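Local coordinates for protein hemagglutinin (PDB 6D7Y) that forms the toxic C-terminal tip of the contact-dependent growth inhibition protein CdiA, which probably arrests neighbouring bacteria and is probably neutralised by the immunity protein it binds, at residues L5-A10 / D88-G93; H20-H25 / E45-H50; F72-L77 / G82-L87. One frame throughout, in Å; residues are numbered along the deposited sequence.

Interaction 1: residues L5-A10 / D88-G93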
loop_
_atom_site.group_PDB
_atom_site.type_symbol
_atom_site.label_atom_id
_atom_site.label_comp_id
_atom_site.label_asym_id
_atom_site.label_seq_id
_atom_site.Cartn_x
_atom_site.Cartn_y
_atom_site.Cartn_z
ATOM N N LEU A 5 -6.946 -0.212 9.773
ATOM C CA LEU A 5 -5.904 0.845 9.818
ATOM C C LEU A 5 -4.838 0.584 10.902
ATOM O O LEU A 5 -3.745 1.133 10.820
ATOM C CB LEU A 5 -6.547 2.221 10.050
ATOM C CG LEU A 5 -7.663 2.643 9.078
ATOM C CD1 LEU A 5 -8.215 4.010 9.449
ATOM C CD2 LEU A 5 -7.206 2.626 7.627
ATOM N N ASP A 6 -5.160 -0.248 11.899
ATOM C CA ASP A 6 -4.239 -0.565 13.009
ATOM C C ASP A 6 -3.020 -1.356 12.558
ATOM O O ASP A 6 -1.940 -1.193 13.110
ATOM C CB ASP A 6 -4.971 -1.333 14.117
ATOM C CG ASP A 6 -6.137 -0.548 14.711
ATOM O OD1 ASP A 6 -6.232 0.681 14.483
ATOM O OD2 ASP A 6 -6.961 -1.169 15.416
ATOM N N THR A 7 -3.197 -2.224 11.565
ATOM C CA THR A 7 -2.078 -2.982 11.001
ATOM C C THR A 7 -1.209 -2.068 10.138
ATOM O O THR A 7 0.021 -2.073 10.220
ATOM C CB THR A 7 -2.572 -4.166 10.148
ATOM O OG1 THR A 7 -3.586 -3.716 9.200
ATOM C CG2 THR A 7 -3.137 -5.225 11.062
ATOM N N ALA A 8 -1.868 -1.283 9.306
ATOM C CA ALA A 8 -1.175 -0.364 8.425
ATOM C C ALA A 8 -0.391 0.715 9.199
ATOM O O ALA A 8 0.765 0.963 8.902
ATOM C CB ALA A 8 -2.175 0.296 7.489
ATOM N N GLN A 9 -1.023 1.306 10.215
ATOM C CA GLN A 9 -0.414 2.394 10.974
ATOM C C GLN A 9 0.333 1.972 12.242
ATOM O O GLN A 9 0.626 2.809 13.095
ATOM C CB GLN A 9 -1.472 3.462 11.263
ATOM C CG GLN A 9 -1.982 4.091 9.982
ATOM C CD GLN A 9 -3.007 5.171 10.208
ATOM O OE1 GLN A 9 -2.739 6.335 9.945
ATOM N NE2 GLN A 9 -4.171 4.801 10.726
ATOM N N ALA A 10 0.655 0.681 12.349
ATOM C CA ALA A 10 1.393 0.192 13.492
ATOM C C ALA A 10 2.810 0.750 13.396
ATOM O O ALA A 10 3.420 0.637 12.331
ATOM C CB ALA A 10 1.438 -1.325 13.489
ATOM N N ASP A 88 -8.072 -11.389 6.128
ATOM C CA ASP A 88 -8.800 -10.822 7.279
ATOM C C ASP A 88 -8.994 -9.294 7.149
ATOM O O ASP A 88 -9.522 -8.659 8.064
ATOM C CB ASP A 88 -8.129 -11.177 8.623
ATOM C CG ASP A 88 -6.717 -10.615 8.764
ATOM O OD1 ASP A 88 -6.239 -9.889 7.864
ATOM O OD2 ASP A 88 -6.078 -10.910 9.801
ATOM N N GLY A 89 -8.614 -8.717 6.011
ATOM C CA GLY A 89 -8.765 -7.275 5.782
ATOM C C GLY A 89 -7.603 -6.410 6.265
ATOM O O GLY A 89 -7.633 -5.192 6.103
ATOM N N THR A 90 -6.605 -7.008 6.914
ATOM C CA THR A 90 -5.460 -6.221 7.360
ATOM C C THR A 90 -4.559 -5.871 6.179
ATOM O O THR A 90 -4.460 -6.622 5.212
ATOM C CB THR A 90 -4.622 -6.915 8.447
ATOM O OG1 THR A 90 -4.128 -8.180 7.987
ATOM C CG2 THR A 90 -5.433 -7.089 9.744
ATOM N N PHE A 91 -3.888 -4.727 6.297
ATOM C CA PHE A 91 -2.976 -4.273 5.264
ATOM C C PHE A 91 -1.780 -5.211 5.097
ATOM O O PHE A 91 -1.152 -5.586 6.081
ATOM C CB PHE A 91 -2.469 -2.875 5.588
ATOM C CG PHE A 91 -1.529 -2.331 4.572
ATOM C CD1 PHE A 91 -2.010 -1.773 3.399
ATOM C CD2 PHE A 91 -0.143 -2.395 4.773
ATOM C CE1 PHE A 91 -1.142 -1.276 2.461
ATOM C CE2 PHE A 91 0.719 -1.905 3.831
ATOM C CZ PHE A 91 0.216 -1.334 2.672
ATOM N N LYS A 92 -1.484 -5.599 3.858
ATOM C CA LYS A 92 -0.309 -6.439 3.561
ATOM C C LYS A 92 0.761 -5.563 2.902
ATOM O O LYS A 92 1.930 -5.559 3.313
ATOM C CB LYS A 92 -0.675 -7.622 2.656
ATOM C CG LYS A 92 0.507 -8.421 2.112
ATOM C CD LYS A 92 1.282 -9.074 3.211
ATOM C CE LYS A 92 2.318 -10.048 2.654
ATOM N NZ LYS A 92 2.922 -10.759 3.810
ATOM N N GLY A 93 0.375 -4.841 1.858
ATOM C CA GLY A 93 1.331 -3.993 1.191
ATOM C C GLY A 93 0.755 -3.277 -0.013
ATOM O O GLY A 93 -0.406 -3.458 -0.375
#

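Interaction 2: residues H20-H25 / E45-H50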
loop_
_atom_site.group_PDB
_atom_site.type_symbol
_atom_site.label_atom_id
_atom_site.label_comp_id
_atom_site.label_asym_id
_atom_site.label_seq_id
_atom_site.Cartn_x
_atom_site.Cartn_y
_atom_site.Cartn_z
ATOM N N HIS A 20 6.650 2.504 5.409
ATOM C CA HIS A 20 7.774 1.775 4.800
ATOM C C HIS A 20 7.383 1.221 3.408
ATOM O O HIS A 20 8.193 1.201 2.460
ATOM C CB HIS A 20 8.264 0.640 5.705
ATOM C CG HIS A 20 9.063 1.099 6.892
ATOM N ND1 HIS A 20 10.360 1.548 6.781
ATOM C CD2 HIS A 20 8.773 1.112 8.216
ATOM C CE1 HIS A 20 10.821 1.848 7.983
ATOM N NE2 HIS A 20 9.876 1.593 8.869
ATOM N N ALA A 21 6.161 0.734 3.300
ATOM C CA ALA A 21 5.694 0.198 2.016
ATOM C C ALA A 21 5.723 1.278 0.942
ATOM O O ALA A 21 6.171 1.022 -0.190
ATOM C CB ALA A 21 4.303 -0.386 2.162
ATOM N N LEU A 22 5.245 2.476 1.271
ATOM C CA LEU A 22 5.272 3.568 0.271
ATOM C C LEU A 22 6.721 3.893 -0.064
ATOM O O LEU A 22 7.073 4.052 -1.239
ATOM C CB LEU A 22 4.561 4.838 0.760
ATOM C CG LEU A 22 4.600 6.037 -0.208
ATOM C CD1 LEU A 22 4.023 5.690 -1.568
ATOM C CD2 LEU A 22 3.920 7.272 0.405
ATOM N N SER A 23 7.557 3.974 0.975
ATOM C CA SER A 23 8.973 4.291 0.786
ATOM C C SER A 23 9.670 3.409 -0.245
ATOM O O SER A 23 10.385 3.906 -1.108
ATOM C CB SER A 23 9.739 4.198 2.101
ATOM O OG SER A 23 11.104 4.443 1.869
ATOM N N LYS A 24 9.454 2.107 -0.164
ATOM C CA LYS A 24 10.081 1.161 -1.106
ATOM C C LYS A 24 9.469 1.279 -2.492
ATOM O O LYS A 24 10.183 1.277 -3.497
ATOM C CB LYS A 24 9.900 -0.254 -0.598
ATOM C CG LYS A 24 10.572 -0.490 0.741
ATOM C CD LYS A 24 10.075 -1.770 1.385
ATOM C CE LYS A 24 10.542 -1.859 2.828
ATOM N NZ LYS A 24 9.963 -3.053 3.511
ATOM N N HIS A 25 8.148 1.426 -2.538
ATOM C CA HIS A 25 7.452 1.529 -3.829
ATOM C C HIS A 25 7.715 2.845 -4.571
ATOM O O HIS A 25 8.006 2.836 -5.770
ATOM C CB HIS A 25 5.976 1.159 -3.683
ATOM C CG HIS A 25 5.783 -0.314 -3.513
ATOM N ND1 HIS A 25 5.625 -1.162 -4.583
ATOM C CD2 HIS A 25 5.853 -1.106 -2.412
ATOM C CE1 HIS A 25 5.562 -2.406 -4.148
ATOM N NE2 HIS A 25 5.708 -2.396 -2.834
ATOM N N GLU A 45 1.590 9.484 6.712
ATOM C CA GLU A 45 0.503 10.300 6.193
ATOM C C GLU A 45 0.436 10.293 4.669
ATOM O O GLU A 45 -0.649 10.283 4.108
ATOM C CB GLU A 45 0.603 11.738 6.706
ATOM C CG GLU A 45 -0.560 12.669 6.327
ATOM C CD GLU A 45 -1.928 12.293 6.921
ATOM O OE1 GLU A 45 -2.122 11.152 7.407
ATOM O OE2 GLU A 45 -2.834 13.152 6.879
ATOM N N GLN A 46 1.588 10.311 4.005
ATOM C CA GLN A 46 1.618 10.290 2.543
ATOM C C GLN A 46 1.112 8.950 2.034
ATOM O O GLN A 46 0.511 8.868 0.961
ATOM C CB GLN A 46 3.034 10.500 2.016
ATOM C CG GLN A 46 3.656 11.825 2.443
ATOM C CD GLN A 46 5.060 11.987 1.899
ATOM O OE1 GLN A 46 5.271 11.993 0.679
ATOM N NE2 GLN A 46 6.034 12.143 2.800
ATOM N N ALA A 47 1.387 7.911 2.805
ATOM C CA ALA A 47 0.966 6.561 2.438
ATOM C C ALA A 47 -0.535 6.371 2.673
ATOM O O ALA A 47 -1.204 5.691 1.891
ATOM C CB ALA A 47 1.793 5.531 3.181
HETATM N N MSE A 48 -1.060 6.984 3.734
HETATM C CA MSE A 48 -2.479 6.902 4.044
HETATM C C MSE A 48 -3.266 7.643 2.997
HETATM O O MSE A 48 -4.405 7.266 2.703
HETATM C CB MSE A 48 -2.787 7.442 5.440
HETATM C CG MSE A 48 -2.387 6.464 6.543
HETATM SE SE MSE A 48 -3.319 4.710 6.459
HETATM C CE MSE A 48 -5.132 5.400 6.102
ATOM N N LYS A 49 -2.679 8.699 2.429
ATOM C CA LYS A 49 -3.338 9.462 1.357
ATOM C C LYS A 49 -3.542 8.541 0.144
ATOM O O LYS A 49 -4.657 8.457 -0.398
ATOM C CB LYS A 49 -2.531 10.708 0.978
ATOM C CG LYS A 49 -3.055 11.478 -0.227
ATOM C CD LYS A 49 -2.260 12.754 -0.465
ATOM C CE LYS A 49 -2.439 13.271 -1.890
ATOM N NZ LYS A 49 -3.854 13.526 -2.266
ATOM N N HIS A 50 -2.472 7.862 -0.268
ATOM C CA HIS A 50 -2.558 6.894 -1.381
ATOM C C HIS A 50 -3.567 5.794 -1.094
ATOM O O HIS A 50 -4.372 5.447 -1.937
ATOM C CB HIS A 50 -1.229 6.210 -1.638
ATOM C CG HIS A 50 -0.243 7.039 -2.393
ATOM N ND1 HIS A 50 -0.345 7.249 -3.750
ATOM C CD2 HIS A 50 0.915 7.624 -2.009
ATOM C CE1 HIS A 50 0.691 7.955 -4.161
ATOM N NE2 HIS A 50 1.470 8.196 -3.124
#

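Interaction 3: residues F72-L77 / G82-L87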
loop_
_atom_site.group_PDB
_atom_site.type_symbol
_atom_site.label_atom_id
_atom_site.label_comp_id
_atom_site.label_asym_id
_atom_site.label_seq_id
_atom_site.Cartn_x
_atom_site.Cartn_y
_atom_site.Cartn_z
ATOM N N PHE A 72 -4.788 -13.312 -1.267
ATOM C CA PHE A 72 -4.917 -11.963 -0.771
ATOM C C PHE A 72 -6.089 -11.269 -1.446
ATOM O O PHE A 72 -6.571 -11.736 -2.480
ATOM C CB PHE A 72 -3.677 -11.127 -1.104
ATOM C CG PHE A 72 -2.381 -11.631 -0.530
ATOM C CD1 PHE A 72 -2.084 -11.445 0.794
ATOM C CD2 PHE A 72 -1.430 -12.222 -1.344
ATOM C CE1 PHE A 72 -0.890 -11.884 1.314
ATOM C CE2 PHE A 72 -0.233 -12.654 -0.838
ATOM C CZ PHE A 72 0.039 -12.493 0.499
ATOM N N LEU A 73 -6.518 -10.137 -0.881
ATOM C CA LEU A 73 -7.539 -9.300 -1.529
ATOM C C LEU A 73 -6.735 -8.197 -2.197
ATOM O O LEU A 73 -6.023 -7.456 -1.519
ATOM C CB LEU A 73 -8.545 -8.738 -0.538
ATOM C CG LEU A 73 -9.255 -9.759 0.335
ATOM C CD1 LEU A 73 -10.114 -9.048 1.363
ATOM C CD2 LEU A 73 -10.077 -10.746 -0.487
ATOM N N GLU A 74 -6.885 -8.038 -3.512
ATOM C CA GLU A 74 -6.104 -7.071 -4.253
ATOM C C GLU A 74 -6.921 -6.156 -5.130
ATOM O O GLU A 74 -7.800 -6.615 -5.840
ATOM C CB GLU A 74 -5.119 -7.837 -5.155
ATOM C CG GLU A 74 -4.143 -8.693 -4.367
ATOM C CD GLU A 74 -3.163 -9.466 -5.207
ATOM O OE1 GLU A 74 -3.211 -9.393 -6.458
ATOM O OE2 GLU A 74 -2.347 -10.192 -4.602
ATOM N N LYS A 75 -6.645 -4.864 -5.033
ATOM C CA LYS A 75 -7.270 -3.860 -5.888
ATOM C C LYS A 75 -6.118 -3.174 -6.629
ATOM O O LYS A 75 -5.247 -2.594 -5.981
ATOM C CB LYS A 75 -8.053 -2.858 -5.089
ATOM C CG LYS A 75 -8.752 -1.828 -5.950
ATOM C CD LYS A 75 -9.638 -0.923 -5.150
ATOM C CE LYS A 75 -10.351 0.072 -6.059
ATOM N NZ LYS A 75 -11.326 0.868 -5.276
ATOM N N ARG A 76 -6.113 -3.256 -7.964
ATOM C CA ARG A 76 -5.088 -2.612 -8.780
ATOM C C ARG A 76 -5.758 -1.581 -9.681
ATOM O O ARG A 76 -6.737 -1.894 -10.363
ATOM C CB ARG A 76 -4.346 -3.617 -9.651
ATOM C CG ARG A 76 -3.586 -4.687 -8.908
ATOM C CD ARG A 76 -2.812 -5.523 -9.906
ATOM N NE ARG A 76 -1.965 -6.547 -9.311
ATOM C CZ ARG A 76 -0.654 -6.428 -9.070
ATOM N NH1 ARG A 76 -0.010 -5.276 -9.314
ATOM N NH2 ARG A 76 0.015 -7.470 -8.555
ATOM N N LEU A 77 -5.242 -0.354 -9.648
ATOM C CA LEU A 77 -5.803 0.729 -10.420
ATOM C C LEU A 77 -5.171 0.813 -11.765
ATOM O O LEU A 77 -4.053 0.382 -11.974
ATOM C CB LEU A 77 -5.592 2.065 -9.706
ATOM C CG LEU A 77 -6.178 2.201 -8.297
ATOM C CD1 LEU A 77 -6.065 3.655 -7.885
ATOM C CD2 LEU A 77 -7.636 1.779 -8.223
ATOM N N GLY A 82 -1.762 0.031 -6.407
ATOM C CA GLY A 82 -2.649 -0.981 -5.942
ATOM C C GLY A 82 -2.409 -1.270 -4.476
ATOM O O GLY A 82 -1.373 -0.902 -3.936
ATOM N N VAL A 83 -3.372 -1.950 -3.862
ATOM C CA VAL A 83 -3.283 -2.353 -2.428
ATOM C C VAL A 83 -3.583 -3.834 -2.309
ATOM O O VAL A 83 -4.463 -4.367 -2.998
ATOM C CB VAL A 83 -4.274 -1.563 -1.564
ATOM C CG1 VAL A 83 -4.393 -2.153 -0.160
ATOM C CG2 VAL A 83 -3.832 -0.109 -1.474
ATOM N N ARG A 84 -2.818 -4.497 -1.437
ATOM C CA ARG A 84 -2.971 -5.892 -1.153
ATOM C C ARG A 84 -3.289 -5.994 0.330
ATOM O O ARG A 84 -2.604 -5.399 1.163
ATOM C CB ARG A 84 -1.692 -6.660 -1.457
ATOM C CG ARG A 84 -1.686 -8.131 -1.053
ATOM C CD ARG A 84 -0.388 -8.800 -1.488
ATOM N NE ARG A 84 -0.398 -9.096 -2.925
ATOM C CZ ARG A 84 0.682 -9.322 -3.679
ATOM N NH1 ARG A 84 1.898 -9.151 -3.185
ATOM N NH2 ARG A 84 0.527 -9.606 -4.988
ATOM N N LEU A 85 -4.360 -6.710 0.611
ATOM C CA LEU A 85 -4.813 -6.976 1.954
ATOM C C LEU A 85 -4.765 -8.472 2.223
ATOM O O LEU A 85 -4.923 -9.303 1.318
ATOM C CB LEU A 85 -6.267 -6.549 2.106
ATOM C CG LEU A 85 -6.680 -5.117 1.802
ATOM C CD1 LEU A 85 -8.172 -4.952 2.085
ATOM C CD2 LEU A 85 -5.865 -4.114 2.600
ATOM N N ASN A 86 -4.525 -8.826 3.480
ATOM C CA ASN A 86 -4.657 -10.207 3.873
ATOM C C ASN A 86 -6.146 -10.536 3.844
ATOM O O ASN A 86 -7.014 -9.631 3.828
ATOM C CB ASN A 86 -4.101 -10.392 5.298
ATOM C CG ASN A 86 -2.617 -10.181 5.344
ATOM O OD1 ASN A 86 -1.866 -10.863 4.634
ATOM N ND2 ASN A 86 -2.175 -9.264 6.172
ATOM N N LEU A 87 -6.477 -11.819 3.856
ATOM C CA LEU A 87 -7.880 -12.235 3.834
ATOM C C LEU A 87 -8.718 -11.716 5.006
ATOM O O LEU A 87 -9.945 -11.602 4.865
ATOM C CB LEU A 87 -8.036 -13.761 3.697
ATOM C CG LEU A 87 -7.603 -14.320 2.347
ATOM C CD1 LEU A 87 -7.840 -15.835 2.323
ATOM C CD2 LEU A 87 -8.389 -13.643 1.232
#

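Interaction 1: residues L5-A10 / D88-G93
A single hydrogen bond joins the two segments: the backbone N of Phe-91 donates to Thr-7 OG1 over 3.1 Å, with an N-H...O angle of 151°. Thr-7 presents that oxygen because its hydroxyl sits between the backbone N and the carbonyl carbon (chi1 50°), while the methyl lies beside the backbone N. One branch of the side chain therefore meets backbone and the other meets carbon.

Within 88-93, Asp-88 OD1 accepts from the backbone N of Thr-90 (3.1 Å) and from Thr-90 OG1 (2.7 Å). The first of these closes an Asx turn. The hydroxyl uses the syn lone pair of OD1, whereas the N-H comes from above the carboxylate plane, so two bonds from one residue fix how Thr-90 is turned. This turn lies in the connection between strands 82-86 and 91-95, and Thr-90 OG1 also bonds to Asn-86 ND2, from segment 82-87. Segment 5-10, for its part, makes a type I turn from Thr-7 to Ala-10 ahead of strand 11-12.

The apolar contacts flank the hydrogen bond. The Thr-7 and Thr-90 side chains cross at about a right angle; their CG2 methyls are 3.2 Å apart, a distance so short that its detail is doubtful. Ala-8 CB rests on Phe-91 CB at 3.7 Å, and the Phe-91 ring extends to Val-17 and Ile-18 of helix 17-28.

Interaction 2: residues H20-H25 / E45-H50
Leu-22 touches Gln-46, Ala-47 and His-50, and this part of the helix pair is held by van der Waals packing, with no hydrogen bond between the segments. The two short helical segments approach to 9.0 Å between axes at an angle of 83°, nearly perpendicular, which concentrates the contact around one leucine.

Leu-22 CB meets Ala-47 CB at 3.7 Å, and the small alanine lets the leucine pack a methyl on the opposing backbone: Leu-22 CD2 lies 3.5 Å from Ala-47 N. The same methyl also reaches Gln-46 CB at 3.7 Å and borders the His-50 ring. With CG anti to the backbone N (chi1 178°), the leucine extends across to the other helix.

The other methyl makes the closer approach to the imidazole. Leu-22 CD1 lies 3.7 Å from His-50 CD2, the two side chains crossing at about a right angle. His-50 itself is held from outside the pair, through a hydrogen bond between ND1 and Arg-81 NH1 and an edge-to-face packing with Trp-33. The polar end of Gln-46 likewise turns elsewhere, its NE2 donating to Lys-37 O.

Helices 17-28 and 40-56 thus meet beside the last strand of the sheet: Phe-94 of strand 91-95 packs against both Leu-22 and Ala-47, and Val-36, in the loop before helix 40-56, touches Leu-22 and Gln-46.

Interaction 3: residues F72-L77 / G82-L87
Strands 72-76 and 82-86 run antiparallel, their axes 4.6 Å apart and their directions 163° from one another. Leu-73 with Leu-85 and Lys-75 with Val-83 are hydrogen-bonded pairs, each exchanging two backbone bonds; Glu-74 with Arg-84 and Arg-76 with Gly-82 are non-hydrogen-bonded pairs.

On the face bearing Glu-74 and Arg-84, a salt bridge links the two side chains, which lie side by side. Arg-84 grips side-on with two nitrogens, both to one oxygen: NE is 2.8 Å and NH2 3.0 Å from Glu-74 OE2. The acceptor lies close to the guanidinium plane, yet both nitrogens meet OE2 from the same side, above the carboxylate plane, the two planes standing 43° apart. A bend at chi3 (-77°) turns the guanidinium toward the glutamate while Arg-84 CD sits over one face of the Phe-72 ring, 3.6 Å from its centroid, in a CH-pi contact. The edge of that ring faces Asn-86 OD1, 3.6 Å from Phe-72 CE1, while Asn-86 ND2 is bonded to Thr-90 OG1.

On the other face, Leu-73 CB and Leu-85 CB approach to 4.1 Å, and Val-83 packs against Phe-51 and Ile-54 of helix 40-56. Leu-73 CD2 also meets Leu-87 CD2 at 3.8 Å. The arrangement is a beta hairpin, forming the two central strands of a four-stranded antiparallel meander with helix 40-56 against one face.

From the N terminus, the turn at 5-10 leads through the short strands 11-12 and 15-16 into helix 17-28. Interaction 2 closes the first loop, bringing helix 40-56 back against helix 17-28; interaction 3 then closes the much shorter hairpin loop. These two follow in series, and both fall within the long loop that interaction 1 completes by returning strand 91-95 to the N-terminal turn. Interactions 1 and 3 share the sheet: Lys-92 and Gly-93 both pair with Arg-84 in a classic beta bulge. Interactions 1 and 2 meet where Leu-5 and Gln-9 pack on Met-48, joining the N-terminal turn to helix 40-56.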